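Local coordinates for phenolic acid decarboxylase (Sedimentibacter hydroxybenzoicus, PDB 7AE5), which catalyses the reversible non-oxidative decarboxylation of 4-hydroxybenzoate and 3,4-dihydroxybenzoate under anaerobic conditions, using prenylated FMN and manganese, at residues W71-A75 with T86-F90; N419-M423 with G433-K437; L129-N135 with F305-L310; V259-I265 with V292-T298. All blocks are in the same frame, centred on the assembly; numbering follows the deposited sequence.

Contact 1 (W71-A75 with T86-F90)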
loop_
_atom_site.group_PDB
_atom_site.type_symbol
_atom_site.label_atom_id
_atom_site.label_comp_id
_atom_site.label_asym_id
_atom_site.label_seq_id
_atom_site.Cartn_x
_atom_site.Cartn_y
_atom_site.Cartn_z
ATOM N N TRP C 71 17.920 24.480 -27.235
ATOM C CA TRP C 71 17.239 23.823 -28.340
ATOM C C TRP C 71 17.359 24.608 -29.637
ATOM O O TRP C 71 17.194 24.027 -30.715
ATOM C CB TRP C 71 15.771 23.587 -27.988
ATOM C CG TRP C 71 15.613 22.528 -26.949
ATOM C CD1 TRP C 71 15.080 22.669 -25.701
ATOM C CD2 TRP C 71 16.039 21.164 -27.053
ATOM N NE1 TRP C 71 15.121 21.468 -25.033
ATOM C CE2 TRP C 71 15.710 20.530 -25.840
ATOM C CE3 TRP C 71 16.658 20.415 -28.060
ATOM C CZ2 TRP C 71 15.979 19.183 -25.605
ATOM C CZ3 TRP C 71 16.923 19.078 -27.826
ATOM C CH2 TRP C 71 16.583 18.475 -26.608
ATOM N N GLN C 72 17.643 25.908 -29.560
ATOM C CA GLN C 72 17.955 26.666 -30.766
ATOM C C GLN C 72 19.291 26.221 -31.348
ATOM O O GLN C 72 19.393 25.937 -32.547
ATOM C CB GLN C 72 17.969 28.166 -30.463
ATOM C CG GLN C 72 16.591 28.806 -30.350
ATOM C CD GLN C 72 15.821 28.338 -29.129
ATOM O OE1 GLN C 72 16.410 27.959 -28.116
ATOM N NE2 GLN C 72 14.496 28.366 -29.218
ATOM N N ASN C 73 20.326 26.147 -30.506
ATOM C CA ASN C 73 21.627 25.667 -30.963
ATOM C C ASN C 73 21.546 24.215 -31.419
ATOM O O ASN C 73 22.193 23.826 -32.398
ATOM C CB ASN C 73 22.660 25.813 -29.846
ATOM C CG ASN C 73 22.822 27.246 -29.385
ATOM O OD1 ASN C 73 22.016 28.113 -29.720
ATOM N ND2 ASN C 73 23.864 27.500 -28.601
ATOM N N HIS C 74 20.761 23.401 -30.710
ATOM C CA HIS C 74 20.572 22.007 -31.102
ATOM C C HIS C 74 19.894 21.907 -32.461
ATOM O O HIS C 74 20.280 21.081 -33.297
ATOM C CB HIS C 74 19.751 21.282 -30.035
ATOM C CG HIS C 74 19.810 19.789 -30.126
ATOM N ND1 HIS C 74 19.085 19.069 -31.051
ATOM C CD2 HIS C 74 20.494 18.878 -29.392
ATOM C CE1 HIS C 74 19.326 17.779 -30.890
ATOM N NE2 HIS C 74 20.178 17.637 -29.889
ATOM N N ALA C 75 18.878 22.741 -32.700
ATOM C CA ALA C 75 18.207 22.746 -33.996
ATOM C C ALA C 75 19.176 23.118 -35.109
ATOM O O ALA C 75 19.237 22.449 -36.146
ATOM C CB ALA C 75 17.022 23.712 -33.968
ATOM N N THR C 86 11.172 20.715 -29.963
ATOM C CA THR C 86 11.987 19.576 -29.557
ATOM C C THR C 86 11.441 18.274 -30.133
ATOM O O THR C 86 12.211 17.396 -30.541
ATOM C CB THR C 86 12.064 19.507 -28.031
ATOM O OG1 THR C 86 12.608 20.734 -27.528
ATOM C CG2 THR C 86 12.955 18.357 -27.592
ATOM N N LYS C 87 10.114 18.138 -30.184
ATOM C CA LYS C 87 9.510 16.945 -30.769
ATOM C C LYS C 87 9.908 16.792 -32.233
ATOM O O LYS C 87 10.252 15.693 -32.683
ATOM C CB LYS C 87 7.989 17.008 -30.628
ATOM C CG LYS C 87 7.237 15.941 -31.409
ATOM C CD LYS C 87 5.735 16.068 -31.194
ATOM C CE LYS C 87 5.049 14.709 -31.138
ATOM N NZ LYS C 87 3.594 14.793 -31.504
ATOM N N ASP C 88 9.872 17.891 -32.993
ATOM C CA ASP C 88 10.244 17.817 -34.403
ATOM C C ASP C 88 11.732 17.542 -34.569
ATOM O O ASP C 88 12.138 16.847 -35.508
ATOM C CB ASP C 88 9.847 19.105 -35.122
ATOM C CG ASP C 88 8.387 19.114 -35.533
ATOM O OD1 ASP C 88 7.854 20.208 -35.810
ATOM O OD2 ASP C 88 7.771 18.028 -35.577
ATOM N N GLN C 89 12.564 18.082 -33.672
ATOM C CA GLN C 89 13.977 17.714 -33.670
ATOM C C GLN C 89 14.150 16.232 -33.374
ATOM O O GLN C 89 15.049 15.579 -33.918
ATOM C CB GLN C 89 14.748 18.552 -32.646
ATOM C CG GLN C 89 14.773 20.047 -32.917
ATOM C CD GLN C 89 15.796 20.772 -32.057
ATOM O OE1 GLN C 89 16.936 20.327 -31.922
ATOM N NE2 GLN C 89 15.391 21.892 -31.470
ATOM N N PHE C 90 13.292 15.684 -32.510
ATOM C CA PHE C 90 13.358 14.264 -32.182
ATOM C C PHE C 90 13.026 13.401 -33.394
ATOM O O PHE C 90 13.666 12.368 -33.621
ATOM C CB PHE C 90 12.415 13.971 -31.012
ATOM C CG PHE C 90 12.102 12.511 -30.819
ATOM C CD1 PHE C 90 12.916 11.716 -30.031
ATOM C CD2 PHE C 90 10.972 11.947 -31.392
ATOM C CE1 PHE C 90 12.627 10.380 -29.841
ATOM C CE2 PHE C 90 10.679 10.610 -31.207
ATOM C CZ PHE C 90 11.507 9.826 -30.428
#
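Trp71 O takes two N-H groups from opposite faces of its carbonyl plane: Gln89 NE2, 2.9 Å away across the contact, and Ala75 N from its own helix. The other end of the same amide is engaged too, because Gln89 OE1 accepts from His74 ND1 at 2.6 Å, with the donor almost in line with the C=O bond (164°). Gripped at both ends, the Gln89 amide is held against flipping, and Gln89 NE2 has a further acceptor in Thr84 O. CG of Gln89 stands anti to the carbonyl carbon (chi1 -63°), and the extended chain beyond carries the amide across to Ala75 CB. Segments 71-75 and 86-90, both within the N-terminal domain of this UbiD-family enzyme, are helical, their local axes 10.7 Å apart at 28°. Thr86 covers one indole face: its OG1 lies 3.5 Å from Trp71 CD2, and its CG2 makes a CH-pi contact 3.7 Å from the six-membered ring centroid. With an alanine in place of Trp71, Thr86 would probably lose its aromatic seat and a gap open beneath the His74 ring, which Trp71 CZ3 now covers. Leu323 and Met346 also pack on the Trp71 side chain.

Contact 2 (N419-M423 with G433-K437)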
loop_
_atom_site.group_PDB
_atom_site.type_symbol
_atom_site.label_atom_id
_atom_site.label_comp_id
_atom_site.label_asym_id
_atom_site.label_seq_id
_atom_site.Cartn_x
_atom_site.Cartn_y
_atom_site.Cartn_z
ATOM N N ASN C 419 12.245 -3.032 -5.347
ATOM C CA ASN C 419 13.315 -4.010 -5.559
ATOM C C ASN C 419 13.542 -4.304 -7.042
ATOM O O ASN C 419 13.771 -5.447 -7.442
ATOM C CB ASN C 419 13.040 -5.299 -4.784
ATOM C CG ASN C 419 14.304 -5.926 -4.244
ATOM O OD1 ASN C 419 15.202 -5.225 -3.773
ATOM N ND2 ASN C 419 14.383 -7.252 -4.302
ATOM N N CYS C 420 13.485 -3.266 -7.857
ATOM C CA CYS C 420 13.796 -3.317 -9.275
ATOM C C CYS C 420 15.237 -2.897 -9.506
ATOM O O CYS C 420 15.892 -2.361 -8.607
ATOM C CB CYS C 420 12.834 -2.410 -10.043
ATOM S SG CYS C 420 11.140 -3.018 -10.066
ATOM N N PRO C 421 15.786 -3.138 -10.701
ATOM C CA PRO C 421 17.154 -2.687 -10.968
ATOM C C PRO C 421 17.245 -1.170 -10.931
ATOM O O PRO C 421 16.308 -0.459 -11.299
ATOM C CB PRO C 421 17.447 -3.232 -12.372
ATOM C CG PRO C 421 16.461 -4.325 -12.573
ATOM C CD PRO C 421 15.233 -3.878 -11.848
ATOM N N GLY C 422 18.389 -0.680 -10.468
ATOM C CA GLY C 422 18.619 0.747 -10.409
ATOM C C GLY C 422 20.025 1.125 -10.820
ATOM O O GLY C 422 20.788 0.282 -11.302
ATOM N N MET C 423 20.378 2.395 -10.639
ATOM C CA MET C 423 21.727 2.857 -10.905
ATOM C C MET C 423 22.250 3.611 -9.690
ATOM O O MET C 423 21.521 4.412 -9.092
ATOM C CB MET C 423 21.776 3.763 -12.145
ATOM C CG MET C 423 21.723 3.008 -13.468
ATOM S SD MET C 423 23.112 1.876 -13.678
ATOM C CE MET C 423 24.372 2.984 -14.306
ATOM N N GLY C 433 21.873 1.583 -5.705
ATOM C CA GLY C 433 21.904 0.745 -6.882
ATOM C C GLY C 433 20.612 0.023 -7.189
ATOM O O GLY C 433 20.497 -0.570 -8.270
ATOM N N MET C 434 19.643 0.035 -6.276
ATOM C CA MET C 434 18.329 -0.543 -6.501
ATOM C C MET C 434 17.293 0.563 -6.640
ATOM O O MET C 434 17.406 1.627 -6.024
ATOM C CB MET C 434 17.930 -1.486 -5.361
ATOM C CG MET C 434 18.972 -2.536 -5.049
ATOM S SD MET C 434 19.014 -3.837 -6.299
ATOM C CE MET C 434 17.322 -4.421 -6.238
ATOM N N HIS C 435 16.282 0.302 -7.462
ATOM C CA HIS C 435 15.215 1.254 -7.714
ATOM C C HIS C 435 13.894 0.733 -7.172
ATOM O O HIS C 435 13.636 -0.474 -7.145
ATOM C CB HIS C 435 15.051 1.538 -9.211
ATOM C CG HIS C 435 15.766 2.765 -9.679
ATOM N ND1 HIS C 435 16.141 2.950 -10.993
ATOM C CD2 HIS C 435 16.182 3.866 -9.010
ATOM C CE1 HIS C 435 16.754 4.114 -11.114
ATOM N NE2 HIS C 435 16.793 4.689 -9.925
ATOM N N THR C 436 13.069 1.664 -6.723
ATOM C CA THR C 436 11.634 1.461 -6.619
ATOM C C THR C 436 11.023 2.271 -7.753
ATOM O O THR C 436 11.113 3.502 -7.758
ATOM C CB THR C 436 11.098 1.893 -5.259
ATOM O OG1 THR C 436 11.451 0.914 -4.278
ATOM C CG2 THR C 436 9.599 2.004 -5.316
ATOM N N LYS C 437 10.445 1.581 -8.731
ATOM C CA LYS C 437 9.981 2.238 -9.944
ATOM C C LYS C 437 8.623 2.893 -9.726
ATOM O O LYS C 437 7.818 2.449 -8.902
ATOM C CB LYS C 437 9.888 1.237 -11.096
ATOM C CG LYS C 437 11.160 0.451 -11.359
ATOM C CD LYS C 437 12.259 1.320 -11.939
ATOM C CE LYS C 437 13.397 0.471 -12.486
ATOM N NZ LYS C 437 14.514 1.304 -13.012
#
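Asn419 OD1 meets the methyl of Met434, its CE 3.3 Å away; bends at chi2 and chi3 curl the methionine back over the first segment. Cys420 forms an antiparallel hydrogen-bonded pair with His435: Cys420 N gives to His435 O at 2.9 Å, and His435 N returns the bond to Cys420 O, arriving 41° out of the carbonyl plane. The Cys420 and His435 side chains share a face of the sheet, and Cys420 CB rests 3.6 Å from Lys437 CG. These are the ends of a long-looped beta hairpin, strand 414-421 against 434-441, in the mixed sheet of the C-terminal domain; Phe370 of a second subunit packs on Cys420. Pro421 O receives Lys437 NZ at 3.0 Å, nearly straight on (C=O...N 162°). The same ammonium bonds His435 ND1 at 3.1 Å, and Met379 O and Ser382 O also accept from it. A methionine in place of Lys437 would probably leave Pro421 O and His435 ND1 without their shared donor and the imidazole less firmly fixed in rotation. Gly422 lays its CA over a face of that ring, 3.7 Å from the His435 centroid, in a CH-pi contact; a side chain here would run into the backbone of Met434 and His435. Met423 N lies over the same face toward the rim, while Asp426 bonds the far nitrogen, His435 NE2.

Contact 3 (L129-N135 with F305-L310)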
loop_
_atom_site.group_PDB
_atom_site.type_symbol
_atom_site.label_atom_id
_atom_site.label_comp_id
_atom_site.label_asym_id
_atom_site.label_seq_id
_atom_site.Cartn_x
_atom_site.Cartn_y
_atom_site.Cartn_z
ATOM N N LEU C 129 45.630 25.960 -24.975
ATOM C CA LEU C 129 44.287 26.006 -24.423
ATOM C C LEU C 129 44.212 26.988 -23.267
ATOM O O LEU C 129 45.004 26.884 -22.321
ATOM C CB LEU C 129 43.862 24.614 -23.940
ATOM C CG LEU C 129 43.897 23.486 -24.970
ATOM C CD1 LEU C 129 43.654 22.145 -24.295
ATOM C CD2 LEU C 129 42.872 23.729 -26.067
ATOM N N PRO C 130 43.292 27.951 -23.303
ATOM C CA PRO C 130 43.037 28.764 -22.107
ATOM C C PRO C 130 42.326 27.953 -21.036
ATOM O O PRO C 130 41.093 27.974 -20.939
ATOM C CB PRO C 130 42.161 29.910 -22.633
ATOM C CG PRO C 130 42.339 29.892 -24.124
ATOM C CD PRO C 130 42.581 28.464 -24.484
ATOM N N LEU C 131 43.098 27.229 -20.231
ATOM C CA LEU C 131 42.537 26.305 -19.257
ATOM C C LEU C 131 42.117 27.038 -17.989
ATOM O O LEU C 131 42.785 27.975 -17.541
ATOM C CB LEU C 131 43.551 25.211 -18.927
ATOM C CG LEU C 131 43.781 24.206 -20.059
ATOM C CD1 LEU C 131 45.144 23.544 -19.933
ATOM C CD2 LEU C 131 42.670 23.164 -20.082
ATOM N N TYR C 132 41.006 26.590 -17.406
ATOM C CA TYR C 132 40.391 27.260 -16.270
ATOM C C TYR C 132 39.677 26.221 -15.416
ATOM O O TYR C 132 39.512 25.066 -15.816
ATOM C CB TYR C 132 39.417 28.347 -16.735
ATOM C CG TYR C 132 38.285 27.809 -17.580
ATOM C CD1 TYR C 132 38.467 27.541 -18.932
ATOM C CD2 TYR C 132 37.036 27.563 -17.027
ATOM C CE1 TYR C 132 37.436 27.045 -19.706
ATOM C CE2 TYR C 132 36.000 27.068 -17.791
ATOM C CZ TYR C 132 36.204 26.810 -19.128
ATOM O OH TYR C 132 35.167 26.318 -19.887
ATOM N N ARG C 133 39.246 26.644 -14.230
ATOM C CA ARG C 133 38.521 25.767 -13.320
ATOM C C ARG C 133 37.023 25.905 -13.568
ATOM O O ARG C 133 36.467 27.004 -13.455
ATOM C CB ARG C 133 38.856 26.077 -11.863
ATOM C CG ARG C 133 38.525 24.923 -10.930
ATOM C CD ARG C 133 38.705 25.284 -9.466
ATOM N NE ARG C 133 40.089 25.593 -9.129
ATOM C CZ ARG C 133 41.039 24.683 -8.961
ATOM N NH1 ARG C 133 40.801 23.393 -9.136
ATOM N NH2 ARG C 133 42.259 25.077 -8.607
ATOM N N ILE C 134 36.374 24.788 -13.893
ATOM C CA ILE C 134 34.962 24.819 -14.265
ATOM C C ILE C 134 34.085 25.003 -13.031
ATOM O O ILE C 134 33.191 25.854 -13.008
ATOM C CB ILE C 134 34.587 23.546 -15.041
ATOM C CG1 ILE C 134 35.579 23.314 -16.183
ATOM C CG2 ILE C 134 33.163 23.643 -15.570
ATOM C CD1 ILE C 134 35.302 22.072 -16.989
ATOM N N ASN C 135 34.314 24.205 -11.996
ATOM C CA ASN C 135 33.561 24.341 -10.760
ATOM C C ASN C 135 34.516 24.529 -9.591
ATOM O O ASN C 135 35.703 24.202 -9.670
ATOM C CB ASN C 135 32.644 23.135 -10.529
ATOM C CG ASN C 135 31.290 23.304 -11.195
ATOM O OD1 ASN C 135 30.591 24.291 -10.963
ATOM N ND2 ASN C 135 30.918 22.343 -12.033
ATOM N N PHE C 305 39.338 27.043 -27.940
ATOM C CA PHE C 305 39.127 26.045 -26.893
ATOM C C PHE C 305 37.628 25.906 -26.659
ATOM O O PHE C 305 37.029 26.677 -25.904
ATOM C CB PHE C 305 39.857 26.448 -25.616
ATOM C CG PHE C 305 39.721 25.457 -24.488
ATOM C CD1 PHE C 305 39.476 24.116 -24.743
ATOM C CD2 PHE C 305 39.848 25.868 -23.169
ATOM C CE1 PHE C 305 39.354 23.207 -23.707
ATOM C CE2 PHE C 305 39.729 24.962 -22.127
ATOM C CZ PHE C 305 39.482 23.630 -22.398
ATOM N N GLU C 306 37.020 24.915 -27.305
ATOM C CA GLU C 306 35.600 24.633 -27.119
ATOM C C GLU C 306 35.438 23.781 -25.866
ATOM O O GLU C 306 35.746 22.585 -25.874
ATOM C CB GLU C 306 35.022 23.930 -28.343
ATOM C CG GLU C 306 33.516 23.698 -28.258
ATOM C CD GLU C 306 33.041 22.541 -29.117
ATOM O OE1 GLU C 306 33.885 21.893 -29.769
ATOM O OE2 GLU C 306 31.819 22.282 -29.144
ATOM N N ASN C 307 34.964 24.398 -24.788
ATOM C CA ASN C 307 34.802 23.722 -23.512
ATOM C C ASN C 307 33.361 23.852 -23.043
ATOM O O ASN C 307 32.595 24.680 -23.541
ATOM C CB ASN C 307 35.758 24.285 -22.454
ATOM C CG ASN C 307 36.290 23.214 -21.525
ATOM O OD1 ASN C 307 36.430 22.053 -21.911
ATOM N ND2 ASN C 307 36.601 23.602 -20.293
ATOM N N LEU C 308 33.005 23.023 -22.067
ATOM C CA LEU C 308 31.631 22.893 -21.607
ATOM C C LEU C 308 31.551 23.145 -20.110
ATOM O O LEU C 308 32.396 22.671 -19.345
ATOM C CB LEU C 308 31.079 21.493 -21.944
ATOM C CG LEU C 308 29.826 20.924 -21.264
ATOM C CD1 LEU C 308 29.162 19.928 -22.194
ATOM C CD2 LEU C 308 30.144 20.233 -19.938
ATOM N N TYR C 309 30.533 23.891 -19.696
ATOM C CA TYR C 309 30.187 24.002 -18.288
ATOM C C TYR C 309 29.053 23.041 -17.958
ATOM O O TYR C 309 28.088 22.916 -18.718
ATOM C CB TYR C 309 29.765 25.425 -17.907
ATOM C CG TYR C 309 29.259 25.503 -16.480
ATOM C CD1 TYR C 309 30.145 25.513 -15.410
ATOM C CD2 TYR C 309 27.897 25.530 -16.203
ATOM C CE1 TYR C 309 29.692 25.568 -14.107
ATOM C CE2 TYR C 309 27.434 25.583 -14.903
ATOM C CZ TYR C 309 28.337 25.601 -13.858
ATOM O OH TYR C 309 27.887 25.654 -12.557
ATOM N N LEU C 310 29.171 22.369 -16.816
ATOM C CA LEU C 310 28.094 21.553 -16.283
ATOM C C LEU C 310 27.927 21.851 -14.800
ATOM O O LEU C 310 28.892 22.158 -14.094
ATOM C CB LEU C 310 28.341 20.047 -16.504
ATOM C CG LEU C 310 29.206 19.257 -15.518
ATOM C CD1 LEU C 310 29.054 17.767 -15.779
ATOM C CD2 LEU C 310 30.665 19.669 -15.624
#
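Phe305 drives its ring into the 129-132 loop. Its CB lies 3.6 Å from Pro130 CD, and because CG stands anti to the backbone N (chi1 -179°) the ring continues on among the loop residues. On one side Phe305 CD1 meets Leu129 CD2 at 3.7 Å; on the other, Phe305 CD2 has Pro130 O at the ring edge, 3.3 Å away. Farther out Phe305 CE2 touches Tyr132 CE1 at 3.9 Å, and the tip, CZ, reaches Leu131 CD2 at 4.0 Å. Leu129 CB sits over the centre of one face in a CH-pi contact, 4.3 Å from the Phe305 centroid, while Asn307 CB covers the opposite face toward the rim. Pro130 centres an inverse gamma turn, consistent with four successive residues closing round one ring. Beyond it Tyr132 OH receives a weak bond from Asn307 ND2 at 3.1 Å, with ring and amide planes perpendicular; the asparagine is held more firmly by Ser144 N at OD1, and its ND2 also bonds Tyr142 O. Ile134 CG2 packs obliquely on the Tyr309 ring, and Asn135 ND2 gives to Leu310 O at 2.9 Å, the acceptor lying in the amide plane. Both segments belong to the UbiD Rift-related domain, yet strand 304-306 is the last strand of a mixed sheet, paired with 62-65 through backbone bonds of Phe305 and Asn307. Ile143 of strand 142-143 packs on Leu129, Leu131 and Phe305, and helix 316-320 touches Leu308 and Leu310.

Contact 4 (V259-I265 with V292-T298)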
loop_
_atom_site.group_PDB
_atom_site.type_symbol
_atom_site.label_atom_id
_atom_site.label_comp_id
_atom_site.label_asym_id
_atom_site.label_seq_id
_atom_site.Cartn_x
_atom_site.Cartn_y
_atom_site.Cartn_z
ATOM N N VAL C 259 42.008 21.488 -32.068
ATOM C CA VAL C 259 43.175 20.956 -31.370
ATOM C C VAL C 259 43.086 19.435 -31.373
ATOM O O VAL C 259 42.004 18.867 -31.191
ATOM C CB VAL C 259 43.270 21.493 -29.923
ATOM C CG1 VAL C 259 44.483 20.921 -29.210
ATOM C CG2 VAL C 259 43.319 23.015 -29.902
ATOM N N VAL C 260 44.222 18.775 -31.589
ATOM C CA VAL C 260 44.325 17.323 -31.496
ATOM C C VAL C 260 45.468 16.989 -30.547
ATOM O O VAL C 260 46.589 17.476 -30.724
ATOM C CB VAL C 260 44.555 16.665 -32.870
ATOM C CG1 VAL C 260 44.658 15.154 -32.721
ATOM C CG2 VAL C 260 43.436 17.032 -33.833
ATOM N N LEU C 261 45.183 16.165 -29.544
ATOM C CA LEU C 261 46.168 15.757 -28.546
ATOM C C LEU C 261 46.472 14.278 -28.760
ATOM O O LEU C 261 45.686 13.411 -28.366
ATOM C CB LEU C 261 45.658 16.016 -27.132
ATOM C CG LEU C 261 45.154 17.423 -26.816
ATOM C CD1 LEU C 261 44.852 17.558 -25.334
ATOM C CD2 LEU C 261 46.178 18.454 -27.246
ATOM N N GLU C 262 47.611 13.993 -29.381
ATOM C CA GLU C 262 48.044 12.621 -29.592
ATOM C C GLU C 262 48.930 12.184 -28.433
ATOM O O GLU C 262 49.891 12.874 -28.082
ATOM C CB GLU C 262 48.787 12.486 -30.922
ATOM C CG GLU C 262 47.961 12.926 -32.119
ATOM C CD GLU C 262 48.710 12.793 -33.430
ATOM O OE1 GLU C 262 49.696 12.028 -33.478
ATOM O OE2 GLU C 262 48.309 13.453 -34.412
ATOM N N GLY C 263 48.596 11.049 -27.838
ATOM C CA GLY C 263 49.351 10.568 -26.707
ATOM C C GLY C 263 49.040 9.124 -26.398
ATOM O O GLY C 263 48.554 8.380 -27.251
ATOM N N HIS C 264 49.320 8.734 -25.155
ATOM C CA HIS C 264 49.144 7.350 -24.748
ATOM C C HIS C 264 48.855 7.275 -23.257
ATOM O O HIS C 264 49.350 8.087 -22.471
ATOM C CB HIS C 264 50.382 6.505 -25.072
ATOM C CG HIS C 264 51.612 6.924 -24.327
ATOM N ND1 HIS C 264 52.572 7.745 -24.877
ATOM C CD2 HIS C 264 52.039 6.635 -23.074
ATOM C CE1 HIS C 264 53.538 7.943 -23.998
ATOM N NE2 HIS C 264 53.239 7.280 -22.895
ATOM N N ILE C 265 48.055 6.280 -22.878
ATOM C CA ILE C 265 47.890 5.950 -21.469
ATOM C C ILE C 265 49.197 5.377 -20.939
ATOM O O ILE C 265 49.782 4.464 -21.537
ATOM C CB ILE C 265 46.730 4.963 -21.274
ATOM C CG1 ILE C 265 45.493 5.434 -22.042
ATOM C CG2 ILE C 265 46.426 4.794 -19.793
ATOM C CD1 ILE C 265 44.205 4.784 -21.583
ATOM N N VAL C 292 47.455 10.108 -18.955
ATOM C CA VAL C 292 47.838 10.054 -20.357
ATOM C C VAL C 292 48.990 11.025 -20.566
ATOM O O VAL C 292 48.900 12.196 -20.178
ATOM C CB VAL C 292 46.654 10.402 -21.282
ATOM C CG1 VAL C 292 47.091 10.436 -22.753
ATOM C CG2 VAL C 292 45.513 9.422 -21.080
ATOM N N LYS C 293 50.072 10.541 -21.166
ATOM C CA LYS C 293 51.136 11.419 -21.623
ATOM C C LYS C 293 50.785 11.918 -23.015
ATOM O O LYS C 293 50.294 11.158 -23.851
ATOM C CB LYS C 293 52.487 10.702 -21.642
ATOM C CG LYS C 293 53.676 11.642 -21.743
ATOM C CD LYS C 293 54.988 10.881 -21.700
ATOM C CE LYS C 293 55.945 11.493 -20.690
ATOM N NZ LYS C 293 56.330 12.887 -21.048
ATOM N N ILE C 294 51.016 13.202 -23.252
ATOM C CA ILE C 294 50.681 13.835 -24.522
ATOM C C ILE C 294 51.970 13.946 -25.325
ATOM O O ILE C 294 52.873 14.710 -24.969
ATOM C CB ILE C 294 50.009 15.197 -24.307
ATOM C CG1 ILE C 294 48.541 14.984 -23.933
ATOM C CG2 ILE C 294 50.107 16.054 -25.562
ATOM C CD1 ILE C 294 47.812 16.246 -23.568
ATOM N N ASP C 295 52.066 13.159 -26.398
ATOM C CA ASP C 295 53.293 13.057 -27.179
ATOM C C ASP C 295 53.377 14.082 -28.302
ATOM O O ASP C 295 54.485 14.459 -28.700
ATOM C CB ASP C 295 53.428 11.651 -27.770
ATOM C CG ASP C 295 53.454 10.569 -26.706
ATOM O OD1 ASP C 295 54.437 10.513 -25.938
ATOM O OD2 ASP C 295 52.492 9.775 -26.641
ATOM N N ARG C 296 52.241 14.543 -28.822
ATOM C CA ARG C 296 52.251 15.540 -29.882
ATOM C C ARG C 296 50.926 16.288 -29.886
ATOM O O ARG C 296 49.873 15.715 -29.595
ATOM C CB ARG C 296 52.506 14.905 -31.255
ATOM C CG ARG C 296 52.615 15.914 -32.390
ATOM C CD ARG C 296 52.510 15.244 -33.747
ATOM N NE ARG C 296 53.748 14.570 -34.119
ATOM C CZ ARG C 296 54.407 14.785 -35.251
ATOM N NH1 ARG C 296 53.971 15.651 -36.151
ATOM N NH2 ARG C 296 55.529 14.111 -35.487
ATOM N N ILE C 297 50.997 17.575 -30.219
ATOM C CA ILE C 297 49.826 18.427 -30.378
ATOM C C ILE C 297 49.800 18.937 -31.811
ATOM O O ILE C 297 50.803 19.462 -32.305
ATOM C CB ILE C 297 49.835 19.608 -29.389
ATOM C CG1 ILE C 297 49.577 19.118 -27.965
ATOM C CG2 ILE C 297 48.797 20.651 -29.788
ATOM C CD1 ILE C 297 49.765 20.188 -26.913
ATOM N N THR C 298 48.661 18.769 -32.480
ATOM C CA THR C 298 48.415 19.353 -33.791
ATOM C C THR C 298 47.164 20.217 -33.703
ATOM O O THR C 298 46.133 19.764 -33.196
ATOM C CB THR C 298 48.242 18.275 -34.868
ATOM O OG1 THR C 298 46.885 17.816 -34.876
ATOM C CG2 THR C 298 49.171 17.097 -34.605
#
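His264 and Asp295 are brought together by two torsions: the imidazole CG stands between the backbone N and the carbonyl carbon (chi1 64°), and the Asp295 carboxylate swings beside its own N (chi1 -59°). His264 ND1 then gives to Asp295 OD2 at 2.7 Å on the syn lone pair, with ring and carboxylate planes 20° apart. Lys293 CB lies over a face of the imidazole, 4.0 Å from the His264 centroid, while the lysine's end runs on to a salt bridge with Asp175. The bulged backbone probably helps Asp295 reach the histidine: Glu262 O accepts from both Asp295 N, at 2.8 Å, and Arg296 N, at 3.0 Å. Next to the bulge Gly263 CA comes 3.1 Å from Lys293 O, and a side chain on Gly263 would collide with that oxygen. On the face of the sheet opposite to His264, Leu261 spreads its two methyls, CD1 against Ile294 CD1 at 3.7 Å and CD2 against Ile297 CG1 at 3.5 Å. On the histidine's face Glu262 grips the backbone N atoms of Asp246 and Leu247, and Arg296 forms a salt bridge with the Asp246 carboxylate. Strand 287-299 thus carries a classic beta bulge, Asp295 and Arg296 both facing Glu262 of strand 259-265, whose other edge pairs with 201-207, within the antiparallel split-barrel sheet of the UbiD Rift-related domain, whose relatives bind FMN.

Overall arrangement
Contacts 3 and 4 share the Rift-related domain and touch, Leu129 CD2 lying 3.9 Å from Val259 CG2, with centres 18 Å apart; strand 287-299 of contact 4 is followed in the chain by strand 304-306 of contact 3. Both approach the predicted active site: side chain to side chain, Leu310 is about 5 Å from Glu278, the probable proton donor, and Ile265 about 5 Å from Met184, predicted to bind prenylated FMN. Contact 2 has its centre 34 Å from that of contact 3, yet the Met423 side chain is about 9 Å from that of His185, predicted to bind manganese, and about 10 Å from that of Glu278. Contact 1 lies away from these sites, its nearest atoms about 10 Å from contact 3.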